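Local atomic coordinates of Mlr6093 protein (PDB entry 2QJ8), a protein that probably acts as a zinc-dependent hydrolase of the aspartoacylase family, cleaving linear amide or ester bonds. Residues A[21-25]-A[125-130]; A[34-38]-A[83-89]; A[52-56]-A[104-108]; A[99-104]-A[117-121]; A[137-143]-A[201-207]. One frame throughout, in Å; residues are numbered along the deposited sequence. Where two conformers were deposited one is given.

Interaction 1: residues A[21-25]-A[125-130]; sequences HLVVP and AISRLL
Val24 and Ala125 mark the nearest backbone approach, their CA atoms 6.0 Å apart, where strand 21-24 runs across helix 125-129 at an angle of 121°. No hydrogen bond links the two, and the contact illustrates how one branched side chain can seat a helix on a sheet. Leu22 is that side chain. With CG swung trans to the backbone N (chi1 173°), its two methyls part over the helix. CD1 goes to Leu129, whose CD1 is modelled 3.2 Å from Leu22 CD1, a closeness best treated as doubtful in detail, and also rests on the methyl of Ala125. CD2 lies 3.9 Å from Ile126 CG1, the two chains crossing nearly at right angles, and meets Leu130 CD1 tip to tip at 4.0 Å. Val24 adds one branch, CG2, against Ala125 CB. Cutting Leu22 back to alanine would probably open a gap between Leu129, Ile126 and Leu130 and leave the helix poorly seated on the strand. Strand 16-24 is itself flanked by strands 7-8 and 33-42: Leu8 touches both Leu22 and Leu130, Val37 backs Leu22, and one helical turn earlier Arg121 and Ile122 pack on Val24.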
# COMPACT_ATOMS: atom_id res chain seq x y z
N HIS A 21 12.96 23.83 13.96
CA HIS A 21 12.74 23.66 12.51
C HIS A 21 13.94 24.03 11.67
O HIS A 21 14.77 24.84 12.08
CB HIS A 21 11.58 24.54 12.06
CG HIS A 21 10.29 24.21 12.73
ND1 HIS A 21 9.95 24.72 13.96
CD2 HIS A 21 9.28 23.40 12.36
CE1 HIS A 21 8.78 24.24 14.32
NE2 HIS A 21 8.35 23.44 13.36
N LEU A 22 13.98 23.41 10.48
CA LEU A 22 14.91 23.75 9.40
C LEU A 22 14.06 24.54 8.41
O LEU A 22 13.11 24.02 7.81
CB LEU A 22 15.48 22.48 8.75
CG LEU A 22 16.36 22.63 7.49
CD1 LEU A 22 17.56 23.56 7.71
CD2 LEU A 22 16.84 21.23 7.09
N VAL A 23 14.44 25.80 8.20
CA VAL A 23 13.72 26.70 7.34
C VAL A 23 14.32 26.65 5.95
O VAL A 23 15.52 26.87 5.79
CB VAL A 23 13.69 28.12 7.93
CG1 VAL A 23 12.98 29.08 7.00
CG2 VAL A 23 12.99 28.07 9.33
N VAL A 24 13.49 26.28 4.97
CA VAL A 24 13.87 26.22 3.57
C VAL A 24 13.29 27.51 3.01
O VAL A 24 12.08 27.64 2.96
CB VAL A 24 13.28 24.98 2.87
CG1 VAL A 24 13.77 24.90 1.42
CG2 VAL A 24 13.63 23.73 3.64
N PRO A 25 14.15 28.46 2.58
CA PRO A 25 13.62 29.74 2.08
C PRO A 25 12.64 29.62 0.92
O PRO A 25 12.61 28.61 0.22
CB PRO A 25 14.88 30.49 1.63
CG PRO A 25 15.95 29.90 2.42
CD PRO A 25 15.62 28.45 2.53
N ALA A 125 19.25 22.98 1.90
CA ALA A 125 19.11 23.29 3.31
C ALA A 125 19.68 22.20 4.19
O ALA A 125 20.38 22.49 5.15
CB ALA A 125 17.62 23.50 3.68
N ILE A 126 19.38 20.94 3.85
CA ILE A 126 19.88 19.76 4.58
C ILE A 126 21.40 19.64 4.41
O ILE A 126 22.11 19.33 5.38
CB ILE A 126 19.15 18.45 4.10
CG1 ILE A 126 17.67 18.48 4.51
CG2 ILE A 126 19.83 17.20 4.65
CD1 ILE A 126 16.78 17.49 3.75
N SER A 127 21.86 19.89 3.20
CA SER A 127 23.27 19.82 2.83
C SER A 127 24.13 20.90 3.46
O SER A 127 25.28 20.62 3.79
CB SER A 127 23.42 19.86 1.30
OG SER A 127 22.72 18.77 0.71
N ARG A 128 23.60 22.11 3.60
CA ARG A 128 24.34 23.19 4.25
C ARG A 128 24.31 23.15 5.79
O ARG A 128 25.33 23.44 6.43
CB ARG A 128 23.90 24.55 3.71
CG ARG A 128 24.45 24.80 2.33
CD ARG A 128 23.76 25.90 1.58
NE ARG A 128 23.80 27.19 2.26
CZ ARG A 128 23.16 28.30 1.84
NH1 ARG A 128 22.43 28.28 0.74
NH2 ARG A 128 23.26 29.44 2.54
N LEU A 129 23.18 22.74 6.37
CA LEU A 129 22.99 22.77 7.83
C LEU A 129 23.12 21.49 8.62
O LEU A 129 23.43 21.55 9.82
CB LEU A 129 21.61 23.39 8.12
CG LEU A 129 21.58 24.86 7.69
CD1 LEU A 129 20.23 25.30 7.30
CD2 LEU A 129 22.18 25.72 8.82
N LEU A 130 22.85 20.34 8.02
CA LEU A 130 22.84 19.08 8.78
C LEU A 130 23.96 18.14 8.38
O LEU A 130 24.66 17.63 9.25
CB LEU A 130 21.49 18.39 8.63
CG LEU A 130 20.23 19.18 9.05
CD1 LEU A 130 18.99 18.28 8.83
CD2 LEU A 130 20.27 19.64 10.51

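Interaction 2: residues A[34-38]-A[83-89]; sequences SLPVF and IVPEINP
An antiparallel pairing whose strands diverge and are then bridged by a water is the element built here by strands 33-42 and 79-84. Phe38 and Ile83 form a hydrogen-bonded pair: Phe38 N donates to Ile83 O at 2.9 Å, and Ile83 N returns a bond to Phe38 O at 2.8 Å. Their side chains lie alongside each other, pointing the same way, with Ile83 CD1 3.8 Å from Phe38 CD2. Beyond this pair the backbones separate, and a water takes over, donating to Pro36 O at 2.8 Å and accepting from Glu86 N at 3.3 Å. Leu35 packs against the loop further along. The Leu35 and Pro89 side chains cross at about a right angle, Leu35 CD1 4.1 Å from Pro89 CG, and Leu35 CD2 lies 3.6 Å from Ile87 O, a buried carbonyl with no polar partner. Glu86 turns its carboxylate to a salt bridge with Arg66. Helix 60-75 covers the Phe38 and Ile83 side through Val69 and Leu68, Met290 of the second subunit packs on Pro36 and Pro89, and strands 16-24 and 47-52 continue the sheet beyond 33-42 and 79-84 respectively.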
# COMPACT_ATOMS: atom_id res chain seq x y z
N SER A 34 8.99 24.94 6.72
CA SER A 34 9.57 24.69 8.04
C SER A 34 9.49 23.21 8.36
O SER A 34 8.42 22.72 8.66
CB SER A 34 8.83 25.49 9.12
OG SER A 34 9.29 26.82 9.11
N LEU A 35 10.62 22.51 8.29
CA LEU A 35 10.67 21.08 8.55
C LEU A 35 11.04 20.85 10.00
O LEU A 35 12.11 21.28 10.40
CB LEU A 35 11.73 20.41 7.66
CG LEU A 35 11.48 20.19 6.16
CD1 LEU A 35 10.86 21.36 5.46
CD2 LEU A 35 12.82 19.76 5.49
N PRO A 36 10.17 20.22 10.82
CA PRO A 36 10.58 19.98 12.21
C PRO A 36 11.82 19.10 12.36
O PRO A 36 12.01 18.15 11.59
CB PRO A 36 9.37 19.29 12.83
CG PRO A 36 8.21 19.71 12.02
CD PRO A 36 8.78 19.77 10.60
N VAL A 37 12.66 19.47 13.33
CA VAL A 37 13.92 18.81 13.59
C VAL A 37 14.05 18.59 15.11
O VAL A 37 13.64 19.43 15.92
CB VAL A 37 15.12 19.67 13.08
CG1 VAL A 37 16.48 19.03 13.47
CG2 VAL A 37 15.04 19.86 11.58
N PHE A 38 14.57 17.43 15.46
CA PHE A 38 14.88 17.05 16.82
C PHE A 38 16.39 16.89 16.89
O PHE A 38 17.00 16.38 15.94
CB PHE A 38 14.20 15.73 17.14
CG PHE A 38 14.79 14.98 18.30
CD1 PHE A 38 14.30 15.17 19.58
CD2 PHE A 38 15.80 14.03 18.09
CE1 PHE A 38 14.81 14.44 20.64
CE2 PHE A 38 16.32 13.31 19.14
CZ PHE A 38 15.84 13.51 20.41
N ILE A 83 17.37 14.25 14.09
CA ILE A 83 16.29 13.51 13.39
C ILE A 83 15.34 14.45 12.70
O ILE A 83 14.89 15.44 13.31
CB ILE A 83 15.45 12.59 14.35
CG1 ILE A 83 16.34 11.61 15.12
CG2 ILE A 83 14.39 11.79 13.56
CD1 ILE A 83 15.64 10.76 16.25
N VAL A 84 15.07 14.17 11.41
CA VAL A 84 14.09 14.91 10.59
C VAL A 84 13.09 13.84 10.09
O VAL A 84 13.34 13.17 9.09
CB VAL A 84 14.74 15.78 9.47
CG1 VAL A 84 15.80 15.02 8.71
CG2 VAL A 84 13.68 16.38 8.54
N PRO A 85 11.96 13.64 10.84
CA PRO A 85 11.05 12.55 10.47
C PRO A 85 10.42 12.59 9.10
O PRO A 85 10.22 11.51 8.56
CB PRO A 85 9.99 12.53 11.62
CG PRO A 85 10.71 13.17 12.76
CD PRO A 85 11.45 14.30 12.06
N GLU A 86 10.18 13.78 8.55
CA GLU A 86 9.61 13.95 7.21
C GLU A 86 10.38 15.04 6.48
O GLU A 86 10.08 16.22 6.64
CB GLU A 86 8.13 14.37 7.23
CG GLU A 86 7.17 13.43 7.92
CD GLU A 86 6.92 13.73 9.37
OE1 GLU A 86 6.62 14.90 9.73
OE2 GLU A 86 6.97 12.77 10.18
N ILE A 87 11.38 14.65 5.69
CA ILE A 87 12.14 15.62 4.91
C ILE A 87 11.33 16.16 3.72
O ILE A 87 11.68 17.22 3.20
CB ILE A 87 13.55 15.11 4.44
CG1 ILE A 87 13.46 13.95 3.42
CG2 ILE A 87 14.42 14.81 5.61
CD1 ILE A 87 14.83 13.41 2.87
N ASN A 88 10.26 15.47 3.28
CA ASN A 88 9.46 15.94 2.14
C ASN A 88 7.98 16.06 2.55
O ASN A 88 7.13 15.26 2.09
CB ASN A 88 9.64 14.99 0.93
CG ASN A 88 9.16 15.60 -0.39
OD1 ASN A 88 8.41 16.56 -0.41
ND2 ASN A 88 9.55 14.98 -1.49
N PRO A 89 7.65 17.05 3.40
CA PRO A 89 6.25 17.24 3.84
C PRO A 89 5.26 17.46 2.75
O PRO A 89 4.13 17.05 2.89
CB PRO A 89 6.32 18.46 4.78
CG PRO A 89 7.58 19.14 4.46
CD PRO A 89 8.53 18.07 4.01
O HOH W 1 10.37 16.74 9.88

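Interaction 3: residues A[52-56]-A[104-108]; sequences GGNHG and KNLNR
Asn54 and Asn105 join two loops through their side-chain amides, an example of asparagines linking chain segments where there is no regular structure. Asn54 ND2 donates to Asn105 OD1 at 3.2 Å with a nearly straight N-H...O angle of 169°. The acceptor lies in the amide plane of Asn54, whereas the donor is tilted 23° from the carbonyl plane of Asn105, and the two amides are turned 46° from each other. The same OD1 is approached by His55 CE1 at 3.3 Å and takes a weak bond from Asn107 N, which helps to hold the Asn105 amide in place. On its other branch Asn54 OD1 lies 2.9 Å from Asn107 N and 3.3 Å from Leu106 CB. A water adds a second link, donating to Asn54 O at 2.6 Å and accepting from Leu106 N at 3.2 Å.

In the next shell, Asn88 ND2 also bonds Asn54 O, while Leu106 is wedged against Ile87 and against Ile122 and Ala123 of helix 118-129. His55 has its ND1 bonded to Arg97 O, which fixes the turn of the ring, and Asn54 ND2 lies above one face of it, toward the rim. Loop 52-56 follows strand 47-52, and its Asn-His-Gly-Asn-Glu sequence matches the His-x-x-Glu zinc motif of aspartoacylases and related carboxypeptidases, consistent with a place beside the metal site.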
# COMPACT_ATOMS: atom_id res chain seq x y z
N GLY A 52 13.55 10.54 7.52
CA GLY A 52 12.38 9.81 7.02
C GLY A 52 11.65 10.66 6.01
O GLY A 52 11.95 11.84 5.86
N GLY A 53 10.68 10.08 5.32
CA GLY A 53 9.78 10.85 4.48
C GLY A 53 10.33 11.52 3.25
O GLY A 53 9.83 12.56 2.87
N ASN A 54 11.37 10.95 2.64
CA ASN A 54 11.84 11.43 1.34
C ASN A 54 10.72 11.25 0.32
O ASN A 54 10.62 12.03 -0.62
CB ASN A 54 13.08 10.68 0.85
CG ASN A 54 13.50 11.12 -0.55
OD1 ASN A 54 14.05 12.19 -0.71
ND2 ASN A 54 13.23 10.30 -1.57
N HIS A 55 9.92 10.18 0.48
CA HIS A 55 8.78 9.92 -0.38
C HIS A 55 7.51 10.02 0.42
O HIS A 55 7.50 9.68 1.58
CB HIS A 55 8.88 8.56 -1.05
CG HIS A 55 10.07 8.43 -1.95
ND1 HIS A 55 10.19 9.13 -3.14
CD2 HIS A 55 11.17 7.65 -1.86
CE1 HIS A 55 11.33 8.81 -3.71
NE2 HIS A 55 11.94 7.91 -2.97
N GLY A 56 6.43 10.45 -0.19
CA GLY A 56 5.20 10.68 0.56
C GLY A 56 4.18 9.59 0.86
O GLY A 56 3.24 9.79 1.66
N LYS A 104 10.09 16.40 -8.64
CA LYS A 104 11.41 15.82 -8.42
C LYS A 104 11.47 14.93 -7.20
O LYS A 104 10.78 15.12 -6.19
CB LYS A 104 12.50 16.91 -8.34
CG LYS A 104 12.54 17.86 -9.55
CD LYS A 104 13.59 18.98 -9.45
CE LYS A 104 13.53 19.84 -10.71
NZ LYS A 104 14.33 21.10 -10.64
N ASN A 105 12.30 13.91 -7.33
CA ASN A 105 12.63 12.98 -6.26
C ASN A 105 13.75 13.67 -5.52
O ASN A 105 14.86 13.85 -6.04
CB ASN A 105 13.04 11.63 -6.87
CG ASN A 105 13.55 10.62 -5.86
OD1 ASN A 105 13.73 10.88 -4.66
ND2 ASN A 105 13.75 9.42 -6.35
N LEU A 106 13.40 14.12 -4.33
CA LEU A 106 14.26 14.89 -3.44
C LEU A 106 15.65 14.26 -3.21
O LEU A 106 16.66 14.97 -3.16
CB LEU A 106 13.52 15.13 -2.11
CG LEU A 106 14.24 15.79 -0.94
CD1 LEU A 106 14.70 17.17 -1.37
CD2 LEU A 106 13.32 15.88 0.30
N ASN A 107 15.65 12.95 -3.06
CA ASN A 107 16.87 12.18 -2.86
C ASN A 107 17.81 12.28 -4.06
O ASN A 107 19.00 12.57 -3.86
CB ASN A 107 16.52 10.72 -2.53
CG ASN A 107 17.74 9.88 -2.16
OD1 ASN A 107 18.53 9.50 -3.03
ND2 ASN A 107 17.85 9.53 -0.88
N ARG A 108 17.30 12.12 -5.29
CA ARG A 108 18.19 12.18 -6.47
C ARG A 108 18.73 13.57 -6.81
O ARG A 108 19.72 13.67 -7.54
CB ARG A 108 17.68 11.48 -7.76
CG ARG A 108 16.35 11.91 -8.30
CD ARG A 108 16.14 11.64 -9.81
NE ARG A 108 14.71 11.60 -10.16
CZ ARG A 108 13.87 12.65 -10.26
NH1 ARG A 108 14.27 13.91 -10.02
NH2 ARG A 108 12.59 12.43 -10.57
O HOH W 2 10.87 12.50 -3.21

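Interaction 4: residues A[99-104]-A[117-121]; sequences TPIDGK and SVSER
Both Asp102 and Ser117 place their leading side-chain atom between the backbone N and the carbonyl carbon (chi1 62° and 64°), and this turns the Asp102 carboxylate and the Ser117 hydroxyl to face each other. An Asx turn here meets a helix N-terminus: Ser117 is the N-cap residue of helix 118-129, and Asp102, from the preceding loop, supplies an anion to its first turn. Asp102 OD2 accepts from Ser119 N at 2.9 Å, the donor coming from above the carboxylate plane, and also lies 2.8 Å from Ser117 OG, with which it is hydrogen-bonded. Ser119 OG reaches the carboxylate as well, 2.6 Å from both Asp102 OD1 and Asp102 OD2. On the loop side Asp102 OD1 takes Lys104 N in the Asx turn, so one carboxylate ties its own turn to the helix end, whose positive pole would be expected to stabilise its negative charge. Replacing Asp102 with alanine would probably leave Ser119 N without its acceptor, dissolve the Asx turn and let the loop drift from the helix. Glu120 OE2 returns to Ser117 N, as in half of a capping box; the Ser117 hydroxyl makes no capping bond of its own. Glu120 also meets the extended chain of Lys104 in a salt bridge of 2.9 Å between NZ and OE2, although as a hydrogen bond it is weak. Apolar contact backs the polar cluster. Val118 CG1 sits 3.7 Å from Ile101 CB. Thr99 CG2 is 3.5 Å from Val118 CG1, while Thr99 OG1 and Ser119 OG are hydrogen-bonded at 2.9 Å.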
# COMPACT_ATOMS: atom_id res chain seq x y z
N THR A 99 7.99 15.05 -4.88
CA THR A 99 7.52 16.38 -4.57
C THR A 99 6.45 16.82 -5.58
O THR A 99 6.71 16.85 -6.78
CB THR A 99 8.70 17.35 -4.58
OG1 THR A 99 9.75 16.82 -3.77
CG2 THR A 99 8.29 18.74 -4.08
N PRO A 100 5.23 17.12 -5.09
CA PRO A 100 4.17 17.50 -6.02
C PRO A 100 4.37 18.83 -6.76
O PRO A 100 3.86 18.97 -7.87
CB PRO A 100 2.94 17.56 -5.13
CG PRO A 100 3.45 17.83 -3.78
CD PRO A 100 4.73 17.09 -3.70
N ILE A 101 5.11 19.77 -6.18
CA ILE A 101 5.30 21.08 -6.83
C ILE A 101 6.18 21.04 -8.08
O ILE A 101 5.80 21.57 -9.13
CB ILE A 101 5.87 22.14 -5.84
CG1 ILE A 101 4.81 22.44 -4.77
CG2 ILE A 101 6.24 23.44 -6.56
CD1 ILE A 101 5.26 23.46 -3.76
N ASP A 102 7.35 20.39 -7.95
CA ASP A 102 8.33 20.32 -9.06
C ASP A 102 8.48 18.95 -9.73
O ASP A 102 9.21 18.83 -10.71
CB ASP A 102 9.71 20.88 -8.61
CG ASP A 102 10.34 20.12 -7.47
OD1 ASP A 102 9.75 19.16 -6.97
OD2 ASP A 102 11.44 20.51 -7.04
N GLY A 103 7.82 17.93 -9.19
CA GLY A 103 7.88 16.56 -9.73
C GLY A 103 9.18 15.82 -9.43
O GLY A 103 9.32 14.67 -9.87
N LYS A 104 10.09 16.40 -8.64
CA LYS A 104 11.41 15.82 -8.42
C LYS A 104 11.47 14.93 -7.20
O LYS A 104 10.78 15.12 -6.19
CB LYS A 104 12.50 16.91 -8.34
CG LYS A 104 12.54 17.86 -9.55
CD LYS A 104 13.59 18.98 -9.45
CE LYS A 104 13.53 19.84 -10.71
NZ LYS A 104 14.33 21.10 -10.64
N SER A 117 14.42 24.82 -7.79
CA SER A 117 13.03 24.51 -7.45
C SER A 117 12.90 24.02 -5.98
O SER A 117 13.91 23.77 -5.31
CB SER A 117 12.54 23.44 -8.40
OG SER A 117 13.31 22.29 -8.15
N VAL A 118 11.68 23.82 -5.47
CA VAL A 118 11.49 23.46 -4.04
C VAL A 118 12.31 22.24 -3.59
O VAL A 118 12.97 22.32 -2.57
CB VAL A 118 9.98 23.34 -3.59
CG1 VAL A 118 9.26 22.14 -4.25
CG2 VAL A 118 9.90 23.25 -2.05
N SER A 119 12.31 21.15 -4.35
CA SER A 119 13.10 19.95 -4.00
C SER A 119 14.60 20.25 -3.83
O SER A 119 15.24 19.77 -2.89
CB SER A 119 12.94 18.83 -5.02
OG SER A 119 11.57 18.58 -5.24
N GLU A 120 15.11 21.08 -4.73
CA GLU A 120 16.51 21.52 -4.74
C GLU A 120 16.85 22.42 -3.55
O GLU A 120 17.96 22.32 -3.01
CB GLU A 120 16.82 22.26 -6.04
CG GLU A 120 16.58 21.46 -7.31
CD GLU A 120 16.90 22.27 -8.51
OE1 GLU A 120 18.09 22.31 -8.89
OE2 GLU A 120 15.97 22.86 -9.09
N ARG A 121 15.92 23.29 -3.14
CA ARG A 121 16.11 24.14 -1.94
C ARG A 121 16.07 23.30 -0.65
O ARG A 121 16.81 23.60 0.29
CB ARG A 121 15.11 25.30 -1.87
CG ARG A 121 15.17 26.24 -3.08
CD ARG A 121 14.45 27.58 -2.85
NE ARG A 121 13.03 27.43 -2.52
CZ ARG A 121 12.06 27.12 -3.37
NH1 ARG A 121 12.31 26.91 -4.65
NH2 ARG A 121 10.81 27.02 -2.95

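Interaction 5: residues A[137-143]-A[201-207]; sequences VLDLHSF and TFICTEF
His141 and Glu206 stand side by side at the same level of two parallel strands, 137-143 and 201-207, whose backbone bonds run from Val137 N-Thr201 O to Phe143 N-Phe207 O. The imidazole, with CG trans to the backbone N (chi1 -176°), can be followed outward. CB lies against the neighbouring strand, 3.3 Å from Cys204 SG and near Thr205 O. CG is 3.5 Å from Cys204 SG, which sits obliquely to the ring, 4.1 Å from its centroid. ND1 donates to Glu206 OE1 at 2.8 Å and 172°. The carboxylate oxygen is in the ring plane and is met on its syn side, although the ring and carboxylate planes are 79° apart. CE1 passes 3.7 Å from the same Glu206 OE1. Glu206 gets there because its chain bends at chi2, and its OE1 also lies at the edge of the Phe143 ring, 3.3 Å from CD1. On the opposite face of the sheet, Leu138 CD1 meets Thr205 CG2 and Phe207 packs on Leu140 CB, while strand 47-52 flanks the first strand. The His-carboxylate bond fixes the imidazole's rotation and uses the nitrogen that coordinates zinc in relatives. This is therefore probably the metal site, with that nitrogen given to Glu206, the likely counterpart of the relatives' catalytic glutamate.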
# COMPACT_ATOMS: atom_id res chain seq x y z
N VAL A 137 24.70 8.81 8.20
CA VAL A 137 23.34 9.14 7.90
C VAL A 137 22.56 7.83 7.81
O VAL A 137 23.01 6.89 7.14
CB VAL A 137 23.14 9.93 6.59
CG1 VAL A 137 21.66 10.15 6.38
CG2 VAL A 137 23.88 11.27 6.63
N LEU A 138 21.44 7.78 8.51
CA LEU A 138 20.50 6.67 8.49
C LEU A 138 19.22 7.15 7.81
O LEU A 138 18.51 7.99 8.38
CB LEU A 138 20.21 6.16 9.90
CG LEU A 138 19.09 5.10 10.10
CD1 LEU A 138 19.34 3.81 9.27
CD2 LEU A 138 18.96 4.80 11.56
N ASP A 139 18.92 6.64 6.61
CA ASP A 139 17.67 6.99 5.90
C ASP A 139 16.66 5.85 6.05
O ASP A 139 16.98 4.70 5.76
CB ASP A 139 17.96 7.30 4.43
CG ASP A 139 16.71 7.78 3.64
OD1 ASP A 139 15.94 8.67 4.09
OD2 ASP A 139 16.53 7.28 2.52
N LEU A 140 15.45 6.19 6.52
CA LEU A 140 14.34 5.26 6.70
C LEU A 140 13.58 5.38 5.37
O LEU A 140 12.73 6.26 5.19
CB LEU A 140 13.54 5.63 7.95
CG LEU A 140 14.39 5.84 9.22
CD1 LEU A 140 13.53 6.27 10.39
CD2 LEU A 140 15.25 4.60 9.61
N HIS A 141 13.93 4.48 4.45
CA HIS A 141 13.61 4.62 3.01
C HIS A 141 12.38 3.84 2.50
O HIS A 141 12.08 2.73 2.95
CB HIS A 141 14.85 4.21 2.22
CG HIS A 141 14.73 4.37 0.74
ND1 HIS A 141 14.53 3.30 -0.10
CD2 HIS A 141 14.78 5.48 -0.04
CE1 HIS A 141 14.45 3.74 -1.35
NE2 HIS A 141 14.60 5.06 -1.34
N SER A 142 11.66 4.48 1.59
CA SER A 142 10.48 3.90 1.02
C SER A 142 10.89 3.06 -0.15
O SER A 142 11.35 3.59 -1.13
CB SER A 142 9.53 4.97 0.53
OG SER A 142 8.40 4.36 -0.06
N PHE A 143 10.76 1.75 -0.04
CA PHE A 143 11.09 0.88 -1.17
C PHE A 143 10.05 1.12 -2.29
O PHE A 143 10.42 1.24 -3.47
CB PHE A 143 11.14 -0.57 -0.72
CG PHE A 143 11.78 -1.47 -1.72
CD1 PHE A 143 13.17 -1.49 -1.85
CD2 PHE A 143 11.01 -2.28 -2.55
CE1 PHE A 143 13.78 -2.30 -2.76
CE2 PHE A 143 11.62 -3.09 -3.47
CZ PHE A 143 13.01 -3.11 -3.56
N THR A 201 29.40 7.20 6.17
CA THR A 201 28.63 5.96 6.35
C THR A 201 27.19 6.31 6.04
O THR A 201 26.62 7.16 6.69
CB THR A 201 28.78 5.42 7.75
OG1 THR A 201 30.15 5.12 7.95
CG2 THR A 201 27.90 4.14 7.97
N PHE A 202 26.64 5.74 4.97
CA PHE A 202 25.26 5.97 4.60
C PHE A 202 24.53 4.63 4.66
O PHE A 202 24.92 3.70 3.94
CB PHE A 202 25.20 6.57 3.21
CG PHE A 202 23.80 6.86 2.71
CD1 PHE A 202 22.85 7.49 3.53
CD2 PHE A 202 23.46 6.59 1.39
CE1 PHE A 202 21.58 7.79 3.07
CE2 PHE A 202 22.18 6.90 0.91
CZ PHE A 202 21.23 7.50 1.76
N ILE A 203 23.50 4.55 5.51
CA ILE A 203 22.71 3.34 5.75
C ILE A 203 21.24 3.58 5.40
O ILE A 203 20.65 4.57 5.81
CB ILE A 203 22.94 2.81 7.20
CG1 ILE A 203 24.39 2.31 7.32
CG2 ILE A 203 22.04 1.68 7.53
CD1 ILE A 203 24.75 1.90 8.69
N CYS A 204 20.70 2.69 4.56
CA CYS A 204 19.35 2.79 4.07
C CYS A 204 18.54 1.55 4.50
O CYS A 204 18.82 0.45 4.02
CB CYS A 204 19.44 2.90 2.55
SG CYS A 204 17.96 3.36 1.75
N THR A 205 17.58 1.74 5.40
CA THR A 205 16.72 0.66 5.88
C THR A 205 15.50 0.69 4.95
O THR A 205 15.01 1.76 4.64
CB THR A 205 16.31 0.84 7.32
OG1 THR A 205 15.60 2.05 7.43
CG2 THR A 205 17.55 0.91 8.22
N GLU A 206 15.02 -0.47 4.54
CA GLU A 206 13.95 -0.54 3.53
C GLU A 206 12.58 -0.86 4.07
O GLU A 206 12.41 -1.88 4.75
CB GLU A 206 14.30 -1.55 2.45
CG GLU A 206 15.55 -1.23 1.65
CD GLU A 206 15.51 0.07 0.85
OE1 GLU A 206 14.43 0.55 0.47
OE2 GLU A 206 16.60 0.60 0.56
N PHE A 207 11.63 0.01 3.71
CA PHE A 207 10.21 -0.08 4.09
C PHE A 207 9.38 -0.23 2.82
O PHE A 207 9.48 0.62 1.92
CB PHE A 207 9.76 1.19 4.84
CG PHE A 207 10.42 1.39 6.20
CD1 PHE A 207 11.68 1.96 6.31
CD2 PHE A 207 9.76 1.02 7.38
CE1 PHE A 207 12.27 2.15 7.56
CE2 PHE A 207 10.36 1.22 8.63
CZ PHE A 207 11.63 1.77 8.71
O HOH W 3 7.23 2.18 0.53

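In the fold
Hydrogen bonds and shared elements connect these contacts. Interaction 1 joins interaction 2 through Leu22 N and Leu35 O, 2.8 Å apart, and interaction 2 passes on to interaction 3 through Ile87 N and Gly52 O at 2.9 Å. Asn88 ND2 reaches Thr99 OG1 of interaction 4 at 2.9 Å, and interactions 3 and 4 share Lys104. Helix 118-129 serves both interactions 1 and 4, Arg121 NE bonding Pro25 O. The likely zinc site lies where interactions 3 and 5 meet: His55 NE2 and His141 NE2 are 4.2 Å apart. Interaction 4 lies farther off, its nearest atoms about 12 Å from interaction 5, and any influence on the site would probably be indirect, for example through the shared loop.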